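Local coordinates for protein multicopper oxidase (Arthrobacter sp. FB24, PDB 3GDC) that probably oxidises phenol-like substrates at a mononuclear copper and passes the electrons to a three-copper cluster that reduces dioxygen to water, as laccases do, at residues H132-Q135 with S136-P140; V95-A98 with T99-G102; P140-K144 with G145-G149; S110-P113 with G114-F117; N186-P189 with F190-M193. One frame throughout, in Å; residues are numbered along the deposited sequence.

Contact 1 (H132-Q135 with S136-P140); sequences HCHQ and SPLAP. With CU (copper (II) ion), chain E; CU (copper (II) ion), chain D; CU (copper (II) ion), chain O.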
loop_
_atom_site.group_PDB
_atom_site.type_symbol
_atom_site.label_atom_id
_atom_site.label_comp_id
_atom_site.label_asym_id
_atom_site.label_seq_id
_atom_site.Cartn_x
_atom_site.Cartn_y
_atom_site.Cartn_z
ATOM N N HIS A 132 -16.015 -13.975 4.132
ATOM C CA HIS A 132 -16.983 -12.928 4.454
ATOM C C HIS A 132 -18.220 -13.058 3.597
ATOM O O HIS A 132 -18.225 -13.799 2.610
ATOM C CB HIS A 132 -16.356 -11.525 4.308
ATOM C CG HIS A 132 -15.813 -11.234 2.943
ATOM N ND1 HIS A 132 -16.614 -10.856 1.887
ATOM C CD2 HIS A 132 -14.547 -11.262 2.466
ATOM C CE1 HIS A 132 -15.866 -10.673 0.814
ATOM N NE2 HIS A 132 -14.606 -10.908 1.141
ATOM N N CYS A 133 -19.282 -12.357 3.972
ATOM C CA CYS A 133 -20.503 -12.411 3.186
ATOM C C CYS A 133 -20.311 -11.697 1.849
ATOM O O CYS A 133 -19.565 -10.711 1.759
ATOM C CB CYS A 133 -21.673 -11.797 3.963
ATOM S SG CYS A 133 -23.215 -11.811 3.029
ATOM N N HIS A 134 -20.973 -12.193 0.805
ATOM C CA HIS A 134 -20.855 -11.548 -0.504
ATOM C C HIS A 134 -22.208 -11.105 -1.093
ATOM O O HIS A 134 -22.342 -10.906 -2.304
ATOM C CB HIS A 134 -20.068 -12.442 -1.472
ATOM C CG HIS A 134 -19.303 -11.677 -2.506
ATOM N ND1 HIS A 134 -19.925 -10.951 -3.498
ATOM C CD2 HIS A 134 -17.972 -11.521 -2.701
ATOM C CE1 HIS A 134 -19.011 -10.382 -4.263
ATOM N NE2 HIS A 134 -17.817 -10.709 -3.797
ATOM N N GLN A 135 -23.207 -10.961 -0.230
ATOM C CA GLN A 135 -24.507 -10.423 -0.618
ATOM C C GLN A 135 -24.412 -8.916 -0.905
ATOM O O GLN A 135 -23.691 -8.178 -0.217
ATOM C CB GLN A 135 -25.534 -10.700 0.488
ATOM C CG GLN A 135 -26.982 -10.255 0.192
ATOM C CD GLN A 135 -27.686 -11.138 -0.830
ATOM O OE1 GLN A 135 -28.645 -10.711 -1.487
ATOM N NE2 GLN A 135 -27.225 -12.366 -0.962
ATOM N N SER A 136 -25.134 -8.465 -1.928
ATOM C CA SER A 136 -25.240 -7.035 -2.227
ATOM C C SER A 136 -26.394 -6.415 -1.436
ATOM O O SER A 136 -27.422 -7.066 -1.233
ATOM C CB SER A 136 -25.445 -6.801 -3.727
ATOM O OG SER A 136 -24.384 -7.373 -4.478
ATOM N N PRO A 137 -26.242 -5.152 -0.981
ATOM C CA PRO A 137 -25.095 -4.243 -1.127
ATOM C C PRO A 137 -23.890 -4.699 -0.319
ATOM O O PRO A 137 -24.021 -4.970 0.882
ATOM C CB PRO A 137 -25.625 -2.917 -0.566
ATOM C CG PRO A 137 -26.699 -3.300 0.356
ATOM C CD PRO A 137 -27.342 -4.517 -0.234
ATOM N N LEU A 138 -22.743 -4.782 -0.989
ATOM C CA LEU A 138 -21.515 -5.339 -0.422
ATOM C C LEU A 138 -21.043 -4.684 0.876
ATOM O O LEU A 138 -20.640 -5.390 1.799
ATOM C CB LEU A 138 -20.377 -5.295 -1.453
ATOM C CG LEU A 138 -19.982 -6.519 -2.296
ATOM C CD1 LEU A 138 -19.058 -7.471 -1.511
ATOM C CD2 LEU A 138 -21.192 -7.254 -2.849
ATOM N N ALA A 139 -21.075 -3.349 0.946
ATOM C CA ALA A 139 -20.461 -2.656 2.096
ATOM C C ALA A 139 -21.069 -3.028 3.457
ATOM O O ALA A 139 -20.328 -3.467 4.339
ATOM C CB ALA A 139 -20.409 -1.120 1.893
ATOM N N PRO A 140 -22.402 -2.867 3.634
ATOM C CA PRO A 140 -23.002 -3.260 4.911
ATOM C C PRO A 140 -22.904 -4.750 5.225
ATOM O O PRO A 140 -22.801 -5.112 6.383
ATOM C CB PRO A 140 -24.472 -2.853 4.767
ATOM C CG PRO A 140 -24.705 -2.693 3.318
ATOM C CD PRO A 140 -23.401 -2.271 2.726
HETATM CU CU CU E . -12.837 -10.665 0.075
HETATM CU CU CU D . -24.804 -10.830 4.158
HETATM CU CU CU O . -16.083 -10.444 -4.592
HETATM O O HOH W 1 -22.615 -9.857 -5.093
#

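Contact 2 (V95-A98 with T99-G102); sequences VHRA and TMDG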
loop_
_atom_site.group_PDB
_atom_site.type_symbol
_atom_site.label_atom_id
_atom_site.label_comp_id
_atom_site.label_asym_id
_atom_site.label_seq_id
_atom_site.Cartn_x
_atom_site.Cartn_y
_atom_site.Cartn_z
ATOM N N VAL A 95 -8.995 -21.544 -2.816
ATOM C CA VAL A 95 -9.304 -22.176 -4.104
ATOM C C VAL A 95 -10.511 -23.098 -3.945
ATOM O O VAL A 95 -10.547 -23.939 -3.039
ATOM C CB VAL A 95 -8.062 -22.890 -4.722
ATOM C CG1 VAL A 95 -8.453 -23.703 -5.959
ATOM C CG2 VAL A 95 -6.996 -21.872 -5.087
ATOM N N HIS A 96 -11.515 -22.888 -4.794
ATOM C CA HIS A 96 -12.778 -23.631 -4.741
ATOM C C HIS A 96 -13.484 -23.529 -6.088
ATOM O O HIS A 96 -13.131 -22.695 -6.930
ATOM C CB HIS A 96 -13.704 -23.116 -3.616
ATOM C CG HIS A 96 -13.910 -21.632 -3.633
ATOM N ND1 HIS A 96 -13.392 -20.797 -2.664
ATOM C CD2 HIS A 96 -14.574 -20.832 -4.502
ATOM C CE1 HIS A 96 -13.717 -19.548 -2.942
ATOM N NE2 HIS A 96 -14.431 -19.539 -4.054
ATOM N N ARG A 97 -14.482 -24.390 -6.288
ATOM C CA ARG A 97 -15.289 -24.356 -7.495
ATOM C C ARG A 97 -16.229 -23.152 -7.490
ATOM O O ARG A 97 -16.559 -22.615 -6.427
ATOM C CB ARG A 97 -16.076 -25.667 -7.623
ATOM C CG ARG A 97 -15.155 -26.858 -7.834
ATOM C CD ARG A 97 -15.909 -28.179 -7.808
ATOM N NE ARG A 97 -16.231 -28.584 -6.441
ATOM C CZ ARG A 97 -17.451 -28.558 -5.914
ATOM N NH1 ARG A 97 -18.484 -28.162 -6.643
ATOM N NH2 ARG A 97 -17.631 -28.950 -4.659
ATOM N N ALA A 98 -16.679 -22.744 -8.673
ATOM C CA ALA A 98 -17.546 -21.568 -8.820
ATOM C C ALA A 98 -18.878 -21.647 -8.055
ATOM O O ALA A 98 -19.346 -20.648 -7.500
ATOM C CB ALA A 98 -17.781 -21.259 -10.316
ATOM N N THR A 99 -19.483 -22.837 -8.018
ATOM C CA THR A 99 -20.722 -23.057 -7.272
ATOM C C THR A 99 -20.530 -23.026 -5.753
ATOM O O THR A 99 -21.508 -23.044 -4.998
ATOM C CB THR A 99 -21.332 -24.431 -7.617
ATOM O OG1 THR A 99 -20.308 -25.421 -7.506
ATOM C CG2 THR A 99 -21.916 -24.431 -9.034
ATOM N N MET A 100 -19.273 -23.009 -5.314
ATOM C CA MET A 100 -18.943 -22.976 -3.883
ATOM C C MET A 100 -18.376 -21.629 -3.437
ATOM O O MET A 100 -17.812 -21.512 -2.344
ATOM C CB MET A 100 -17.976 -24.111 -3.535
ATOM C CG MET A 100 -18.608 -25.506 -3.656
ATOM S SD MET A 100 -19.955 -25.690 -2.494
ATOM C CE MET A 100 -20.631 -27.285 -2.980
ATOM N N ASP A 101 -18.574 -20.618 -4.272
ATOM C CA ASP A 101 -17.898 -19.330 -4.117
ATOM C C ASP A 101 -18.705 -18.331 -3.280
ATOM O O ASP A 101 -18.193 -17.270 -2.899
ATOM C CB ASP A 101 -17.610 -18.782 -5.528
ATOM C CG ASP A 101 -16.864 -17.474 -5.525
ATOM O OD1 ASP A 101 -15.746 -17.410 -4.978
ATOM O OD2 ASP A 101 -17.404 -16.512 -6.107
ATOM N N GLY A 102 -19.963 -18.658 -2.995
ATOM C CA GLY A 102 -20.835 -17.770 -2.207
ATOM C C GLY A 102 -21.200 -16.463 -2.892
ATOM O O GLY A 102 -21.392 -15.440 -2.241
#

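Contact 3 (P140-K144 with G145-G149); sequences PHIAK and GLYGG. With CU (copper (II) ion), chain D.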
loop_
_atom_site.group_PDB
_atom_site.type_symbol
_atom_site.label_atom_id
_atom_site.label_comp_id
_atom_site.label_asym_id
_atom_site.label_seq_id
_atom_site.Cartn_x
_atom_site.Cartn_y
_atom_site.Cartn_z
ATOM N N PRO A 140 -22.402 -2.867 3.634
ATOM C CA PRO A 140 -23.002 -3.260 4.911
ATOM C C PRO A 140 -22.904 -4.750 5.225
ATOM O O PRO A 140 -22.801 -5.112 6.383
ATOM C CB PRO A 140 -24.472 -2.853 4.767
ATOM C CG PRO A 140 -24.705 -2.693 3.318
ATOM C CD PRO A 140 -23.401 -2.271 2.726
ATOM N N HIS A 141 -22.927 -5.606 4.206
ATOM C CA HIS A 141 -22.869 -7.051 4.454
ATOM C C HIS A 141 -21.525 -7.504 5.021
ATOM O O HIS A 141 -21.486 -8.429 5.827
ATOM C CB HIS A 141 -23.303 -7.849 3.222
ATOM C CG HIS A 141 -24.789 -7.897 3.051
ATOM N ND1 HIS A 141 -25.568 -8.893 3.601
ATOM C CD2 HIS A 141 -25.643 -7.046 2.435
ATOM C CE1 HIS A 141 -26.837 -8.668 3.309
ATOM N NE2 HIS A 141 -26.910 -7.549 2.606
ATOM N N ILE A 142 -20.445 -6.826 4.651
ATOM C CA ILE A 142 -19.147 -7.080 5.288
ATOM C C ILE A 142 -19.043 -6.245 6.579
ATOM O O ILE A 142 -18.713 -6.772 7.650
ATOM C CB ILE A 142 -17.953 -6.794 4.341
ATOM C CG1 ILE A 142 -18.015 -7.704 3.099
ATOM C CG2 ILE A 142 -16.608 -7.014 5.060
ATOM C CD1 ILE A 142 -17.002 -7.339 2.009
ATOM N N ALA A 143 -19.353 -4.956 6.475
ATOM C CA ALA A 143 -19.143 -4.014 7.592
ATOM C C ALA A 143 -19.989 -4.303 8.838
ATOM O O ALA A 143 -19.574 -3.988 9.966
ATOM C CB ALA A 143 -19.364 -2.573 7.124
ATOM N N LYS A 144 -21.160 -4.906 8.649
ATOM C CA LYS A 144 -22.014 -5.253 9.784
ATOM C C LYS A 144 -21.492 -6.412 10.630
ATOM O O LYS A 144 -22.006 -6.667 11.714
ATOM C CB LYS A 144 -23.474 -5.476 9.358
ATOM C CG LYS A 144 -24.155 -4.223 8.802
ATOM C CD LYS A 144 -24.984 -3.501 9.837
ATOM C CE LYS A 144 -26.323 -4.182 10.047
ATOM N NZ LYS A 144 -27.138 -3.458 11.067
ATOM N N GLY A 145 -20.464 -7.112 10.151
ATOM C CA GLY A 145 -19.751 -8.048 10.995
ATOM C C GLY A 145 -19.498 -9.424 10.404
ATOM O O GLY A 145 -18.865 -10.260 11.051
ATOM N N LEU A 146 -19.980 -9.654 9.181
ATOM C CA LEU A 146 -19.897 -10.987 8.564
ATOM C C LEU A 146 -18.533 -11.272 7.924
ATOM O O LEU A 146 -18.364 -11.188 6.704
ATOM C CB LEU A 146 -21.049 -11.215 7.567
ATOM C CG LEU A 146 -22.445 -11.236 8.189
ATOM C CD1 LEU A 146 -23.492 -11.238 7.083
ATOM C CD2 LEU A 146 -22.660 -12.425 9.135
ATOM N N TYR A 147 -17.562 -11.614 8.767
ATOM C CA TYR A 147 -16.224 -11.993 8.307
ATOM C C TYR A 147 -15.500 -12.782 9.378
ATOM O O TYR A 147 -15.836 -12.691 10.565
ATOM C CB TYR A 147 -15.394 -10.754 7.941
ATOM C CG TYR A 147 -15.549 -9.628 8.957
ATOM C CD1 TYR A 147 -14.925 -9.695 10.203
ATOM C CD2 TYR A 147 -16.340 -8.512 8.672
ATOM C CE1 TYR A 147 -15.065 -8.652 11.152
ATOM C CE2 TYR A 147 -16.491 -7.477 9.609
ATOM C CZ TYR A 147 -15.843 -7.570 10.845
ATOM O OH TYR A 147 -15.989 -6.568 11.790
ATOM N N GLY A 148 -14.503 -13.556 8.967
ATOM C CA GLY A 148 -13.648 -14.259 9.929
ATOM C C GLY A 148 -12.408 -14.741 9.226
ATOM O O GLY A 148 -12.294 -14.629 7.991
ATOM N N GLY A 149 -11.473 -15.265 10.010
ATOM C CA GLY A 149 -10.218 -15.768 9.502
ATOM C C GLY A 149 -10.344 -17.223 9.070
ATOM O O GLY A 149 -11.182 -17.974 9.592
HETATM CU CU CU D . -24.804 -10.830 4.158
HETATM O O HOH W 2 -16.936 -4.344 10.831
#

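Contact 4 (S110-P113 with G114-F117); sequences SIAP and GQSF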
loop_
_atom_site.group_PDB
_atom_site.type_symbol
_atom_site.label_atom_id
_atom_site.label_comp_id
_atom_site.label_asym_id
_atom_site.label_seq_id
_atom_site.Cartn_x
_atom_site.Cartn_y
_atom_site.Cartn_z
ATOM N N SER A 110 -27.414 -16.591 -3.241
ATOM C CA SER A 110 -27.903 -16.061 -1.959
ATOM C C SER A 110 -28.581 -17.130 -1.117
ATOM O O SER A 110 -29.396 -17.913 -1.626
ATOM C CB SER A 110 -28.877 -14.905 -2.181
ATOM O OG SER A 110 -28.267 -13.859 -2.919
ATOM N N ILE A 111 -28.228 -17.178 0.164
ATOM C CA ILE A 111 -28.894 -18.079 1.095
ATOM C C ILE A 111 -29.954 -17.281 1.837
ATOM O O ILE A 111 -29.638 -16.348 2.569
ATOM C CB ILE A 111 -27.902 -18.763 2.093
ATOM C CG1 ILE A 111 -26.702 -19.406 1.363
ATOM C CG2 ILE A 111 -28.641 -19.751 3.015
ATOM C CD1 ILE A 111 -27.040 -20.318 0.149
ATOM N N ALA A 112 -31.219 -17.636 1.617
ATOM C CA ALA A 112 -32.339 -16.918 2.213
ATOM C C ALA A 112 -32.452 -17.146 3.726
ATOM O O ALA A 112 -31.968 -18.155 4.244
ATOM C CB ALA A 112 -33.653 -17.299 1.510
ATOM N N PRO A 113 -33.090 -16.200 4.444
ATOM C CA PRO A 113 -33.373 -16.403 5.868
ATOM C C PRO A 113 -34.080 -17.736 6.113
ATOM O O PRO A 113 -35.063 -18.048 5.431
ATOM C CB PRO A 113 -34.305 -15.237 6.193
ATOM C CG PRO A 113 -33.909 -14.186 5.254
ATOM C CD PRO A 113 -33.591 -14.893 3.977
ATOM N N GLY A 114 -33.556 -18.524 7.049
ATOM C CA GLY A 114 -34.109 -19.835 7.378
ATOM C C GLY A 114 -33.516 -20.984 6.575
ATOM O O GLY A 114 -33.770 -22.149 6.875
ATOM N N GLN A 115 -32.716 -20.665 5.562
ATOM C CA GLN A 115 -32.204 -21.689 4.656
ATOM C C GLN A 115 -30.746 -22.029 4.964
ATOM O O GLN A 115 -30.062 -21.272 5.670
ATOM C CB GLN A 115 -32.452 -21.288 3.194
ATOM C CG GLN A 115 -33.922 -20.850 2.980
ATOM C CD GLN A 115 -34.460 -21.002 1.558
ATOM O OE1 GLN A 115 -33.709 -21.062 0.587
ATOM N NE2 GLN A 115 -35.786 -21.036 1.435
ATOM N N SER A 116 -30.302 -23.186 4.469
ATOM C CA SER A 116 -28.979 -23.731 4.770
ATOM C C SER A 116 -28.257 -24.186 3.500
ATOM O O SER A 116 -28.895 -24.556 2.507
ATOM C CB SER A 116 -29.092 -24.911 5.744
ATOM O OG SER A 116 -29.579 -24.505 7.015
ATOM N N PHE A 117 -26.928 -24.164 3.542
ATOM C CA PHE A 117 -26.101 -24.618 2.437
ATOM C C PHE A 117 -24.770 -25.087 2.981
ATOM O O PHE A 117 -24.204 -24.455 3.872
ATOM C CB PHE A 117 -25.875 -23.494 1.417
ATOM C CG PHE A 117 -25.117 -23.924 0.195
ATOM C CD1 PHE A 117 -25.772 -24.570 -0.852
ATOM C CD2 PHE A 117 -23.749 -23.693 0.086
ATOM C CE1 PHE A 117 -25.079 -24.977 -1.988
ATOM C CE2 PHE A 117 -23.039 -24.098 -1.052
ATOM C CZ PHE A 117 -23.705 -24.740 -2.094
#

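Contact 5 (N186-P189 with F190-M193); sequences NGLP and FHFM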
loop_
_atom_site.group_PDB
_atom_site.type_symbol
_atom_site.label_atom_id
_atom_site.label_comp_id
_atom_site.label_asym_id
_atom_site.label_seq_id
_atom_site.Cartn_x
_atom_site.Cartn_y
_atom_site.Cartn_z
ATOM N N ASN A 186 -9.878 -7.494 16.708
ATOM C CA ASN A 186 -10.650 -8.562 17.354
ATOM C C ASN A 186 -11.957 -8.191 18.056
ATOM O O ASN A 186 -12.442 -8.931 18.902
ATOM C CB ASN A 186 -9.732 -9.433 18.237
ATOM C CG ASN A 186 -8.807 -10.289 17.412
ATOM O OD1 ASN A 186 -8.938 -10.340 16.185
ATOM N ND2 ASN A 186 -7.867 -10.970 18.067
ATOM N N GLY A 187 -12.536 -7.052 17.683
ATOM C CA GLY A 187 -13.932 -6.790 17.988
ATOM C C GLY A 187 -14.271 -5.583 18.836
ATOM O O GLY A 187 -15.328 -4.984 18.634
ATOM N N LEU A 188 -13.404 -5.232 19.785
ATOM C CA LEU A 188 -13.729 -4.161 20.738
ATOM C C LEU A 188 -12.658 -3.076 20.794
ATOM O O LEU A 188 -11.512 -3.355 21.145
ATOM C CB LEU A 188 -13.926 -4.722 22.141
ATOM C CG LEU A 188 -15.042 -5.720 22.424
ATOM C CD1 LEU A 188 -14.964 -6.080 23.919
ATOM C CD2 LEU A 188 -16.399 -5.128 22.054
ATOM N N PRO A 189 -13.034 -1.837 20.452
ATOM C CA PRO A 189 -12.136 -0.691 20.553
ATOM C C PRO A 189 -11.427 -0.647 21.911
ATOM O O PRO A 189 -12.077 -0.796 22.958
ATOM C CB PRO A 189 -13.092 0.490 20.415
ATOM C CG PRO A 189 -14.143 -0.030 19.502
ATOM C CD PRO A 189 -14.357 -1.437 19.933
ATOM N N PHE A 190 -10.106 -0.487 21.867
ATOM C CA PHE A 190 -9.242 -0.331 23.057
ATOM C C PHE A 190 -9.180 -1.509 24.043
ATOM O O PHE A 190 -8.600 -1.374 25.132
ATOM C CB PHE A 190 -9.605 0.934 23.854
ATOM C CG PHE A 190 -9.586 2.206 23.053
ATOM C CD1 PHE A 190 -8.388 2.730 22.572
ATOM C CD2 PHE A 190 -10.759 2.916 22.837
ATOM C CE1 PHE A 190 -8.370 3.927 21.848
ATOM C CE2 PHE A 190 -10.751 4.120 22.118
ATOM C CZ PHE A 190 -9.560 4.625 21.627
ATOM N N HIS A 191 -9.735 -2.665 23.677
ATOM C CA HIS A 191 -9.706 -3.822 24.583
ATOM C C HIS A 191 -8.296 -4.172 25.068
ATOM O O HIS A 191 -8.096 -4.454 26.268
ATOM C CB HIS A 191 -10.384 -5.043 23.943
ATOM C CG HIS A 191 -10.214 -6.312 24.723
ATOM N ND1 HIS A 191 -11.045 -6.661 25.768
ATOM C CD2 HIS A 191 -9.312 -7.316 24.608
ATOM C CE1 HIS A 191 -10.658 -7.825 26.262
ATOM N NE2 HIS A 191 -9.613 -8.245 25.572
ATOM N N PHE A 192 -7.324 -4.160 24.155
ATOM C CA PHE A 192 -5.960 -4.580 24.499
ATOM C C PHE A 192 -5.142 -3.476 25.196
ATOM O O PHE A 192 -3.983 -3.683 25.559
ATOM C CB PHE A 192 -5.235 -5.174 23.280
ATOM C CG PHE A 192 -5.895 -6.421 22.745
ATOM C CD1 PHE A 192 -5.801 -7.629 23.449
ATOM C CD2 PHE A 192 -6.642 -6.382 21.570
ATOM C CE1 PHE A 192 -6.419 -8.797 22.976
ATOM C CE2 PHE A 192 -7.268 -7.555 21.074
ATOM C CZ PHE A 192 -7.154 -8.761 21.786
ATOM N N MET A 193 -5.768 -2.323 25.397
ATOM C CA MET A 193 -5.217 -1.306 26.309
ATOM C C MET A 193 -5.455 -1.767 27.739
ATOM O O MET A 193 -4.564 -1.667 28.593
ATOM C CB MET A 193 -5.869 0.060 26.100
ATOM C CG MET A 193 -5.625 0.711 24.739
ATOM S SD MET A 193 -3.907 1.195 24.489
ATOM C CE MET A 193 -3.792 2.622 25.592
#

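Contact 1 (H132-Q135 with S136-P140)
L138 lays its CD1 methyl over the middle of one face of the H134 imidazole, 4.0 Å from the ring centroid and 10° off the normal, a CH-pi contact made just after the chain turns from loop into helix. Its other methyl, CD2, rests near the carbonyl oxygens of H134 and Q135. The backbone adds a CA-H...O contact, L138 CA lying 3.6 Å from Q135 O. Here the chain passes through a cis peptide before P137, the N-cap of helix 138-143.

Direct hydrogen bonds stay within 132-135, and a water bridges the two segments. H132 ND1 donates to C133 O at 3.0 Å, almost straight and in the imidazole plane, although it comes from above the carbonyl plane. Q135 N donates to C133 SG at 3.4 Å. The water donates to H134 O at 3.0 Å and is also hydrogen-bonded to S136 OG. The amide end of Q135 is engaged elsewhere, NE2 bonding to S110 OG.

Three metal bonds leave the HCH sequence for three coppers. With chi1 at 179°, C133 swings SG away from its own backbone N to bind one at 2.2 Å, where H88 and H141 complete the site. H132 NE2 binds a second at 2.1 Å, with H93 and H271 of the second subunit; H134 NE2 binds a third at 1.9 Å, with H224 and H269 of that subunit. A cysteine between two copper-binding histidines is the multicopper oxidase signature, and the short covalent path from C133 through the backbone to H132 and H134 is consistent with electron transfer to a cluster shared between subunits.

Contact 2 (V95-A98 with T99-G102)
M100 N donates to R97 O at 3.0 Å and D101 N more weakly to A98 O, closing a short 3-10 turn through A98 and T99. The turn brings H96, which precedes it, back against D101, which follows it. H96 NE2 gives its hydrogen to D101 OD1 at 2.7 Å, with an N-H...O angle of 166°. The acceptor lies in the imidazole plane and receives the bond on its anti lone pair, the side away from OD2, while ring and carboxylate planes are turned 36° apart. The H96 side chain reaches it with CG tucked between the backbone N and the carbonyl carbon (chi1 51°), and M100 O stands over one ring face, towards the rim.

D101 is a second-shell residue of the copper cluster, its OD2 bonding to ND1 of H224 of the second subunit, a copper ligand, and to T103 OG1; H96 backs it from a third shell. With an alanine here in place of H96, D101 OD1 would lose this donor and the carboxylate is likely to shift about its remaining OD2 bonds. R97 and M100 run side by side in the same direction. The R97 guanidinium presents a face to M100 CG, 3.7 Å from NH2, and M100 CE lies 3.8 Å from the same R97 NH2. Across the subunit boundary, R97 packs on Y262 and A98 on K265, both of the second subunit.

Contact 3 (P140-K144 with G145-G149)
The Y147 ring has its edge against I142, with CE2 3.0 Å from I142 O near the ring plane, while G145 O stands 3.7 Å above the centre of one face. Y147 CG sits between the backbone N and the carbonyl carbon (chi1 43°), which folds the ring back over G145 O. Also at the edge is a water that accepts from Y147 OH at 2.6 Å and donates to A143 O; the hydroxyl is further hydrogen-bonded to N170 ND2. The I142 side chain crosses that of Y147 at about a right angle.

The H141 imidazole binds copper through ND1 at 2.2 Å and meets the rings of W57 and H88. L146 CD1 lies 3.2 Å from the same metal, and L146 CB presses on H141 O, a buried carbonyl without a hydrogen-bond partner. Such a non-ligating leucine recalls the axial position of fungal laccases.

G145 N donates to I142 O at 3.1 Å, and at the positive phi of G145 (132°) a side chain would strike K144 O. An inverse gamma turn at L146 then leads from helix 138-143 into strand 147-153, which lies between strands 127-132 and 67-71, with W57 and Y59 of strand 52-59 packed on L146.

Contact 4 (S110-P113 with G114-F117)
I111 and F117 meet at about a right angle, the ethyl branch of I111 pushing its CD1 against F117 CB at 3.6 Å and reaching F117 CG obliquely. The other branch, CG2, is anti to the backbone N and sits 3.4 Å from Q115 O and near Q115 CB. One isoleucine thereby bridges Q115 and F117. A valine in place of I111 would lack CD1 and would probably leave a gap beside F117 CB and the root of its ring.

Further out, the extended Q115 side chain passes over A112, with Q115 CD 3.8 Å from A112 CB. Q115 N donates to A112 O at 2.9 Å, closing a type II beta turn with P113 and G114 at its corners. G114 has a phi of 90°, where a side chain would be jammed against P113 O.

The turn leads from the loop after strand 91-92 into strand 116-122, at the surface. That strand pairs antiparallel with strand 75-82, whose N82 shares backbone hydrogen bonds with G114 and Q115 while F80 packs on I111; F117 meets Y119 edge-to-face and is touched by M100 and A108.

Contact 5 (N186-P189 with F190-M193)
H191 meets L188 through its CB, 4.0 Å from L188 CB, and through its backbone N, which donates to L188 O at 3.2 Å with an N-H...O angle of 163°. The bond closes a type II beta turn with P189 and F190 at its corners. P189 CB lies 4.1 Å from F190 CD2, and the F190 ring leans obliquely on the peptide it shares with the proline. F190 takes a positive phi (63°) at the third position of the turn, a place often held by glycine. Farther along, N186 CB approaches the edge of the F192 ring at CE2, 4.2 Å away and near the ring plane.

The H191 ring turns an edge to the F192 face: H191 CD2 stands 3.6 Å above the ring centre and F192 CE1 lies in the H191 plane, reached with H191 CG anti to the backbone N (chi1 171°). The next shell fixes the polar ends: H191 NE2 is hydrogen-bonded to T14 OG1, and the same imidazole meets the F195 ring. N186 is tied at both amide atoms, OD1 to V168 N and ND2 to V166 O, which holds its side chain from turning. F190 stands at the N-cap position, and M193 N donates to F190 O at 3.0 Å in the first turn.

The turn carries the chain from strand 182-185 into helix 191-194. Helix 13-18 lies against N186 through I16 and L17, and P13 against L188 and H191; P189 packs on F182 and S184, F192 on V185, and F190 and M193 on M281 of strand 281-287.

How the contacts relate
Along the chain the order is contact 2, contact 4, contact 1, contact 3 and contact 5. Contacts 1 to 4 belong to the first cupredoxin-like half and contact 5 to the second. Contacts 1 and 3 have centres 8 Å apart, share P140 and helix 138-143, and supply two ligands of one copper site, C133 and H141. Contact 1 further touches contact 2 through H134 and G102, and contact 4 through Q135 and S110, while M100 of contact 2 packs on F117 of contact 4. Contacts 1 to 3 gather round the coppers, consistent with a cluster completed by the second subunit, which contacts 1 and 2 both reach. Contact 5 stands apart, about 7 Å from contact 3 at the nearest atoms.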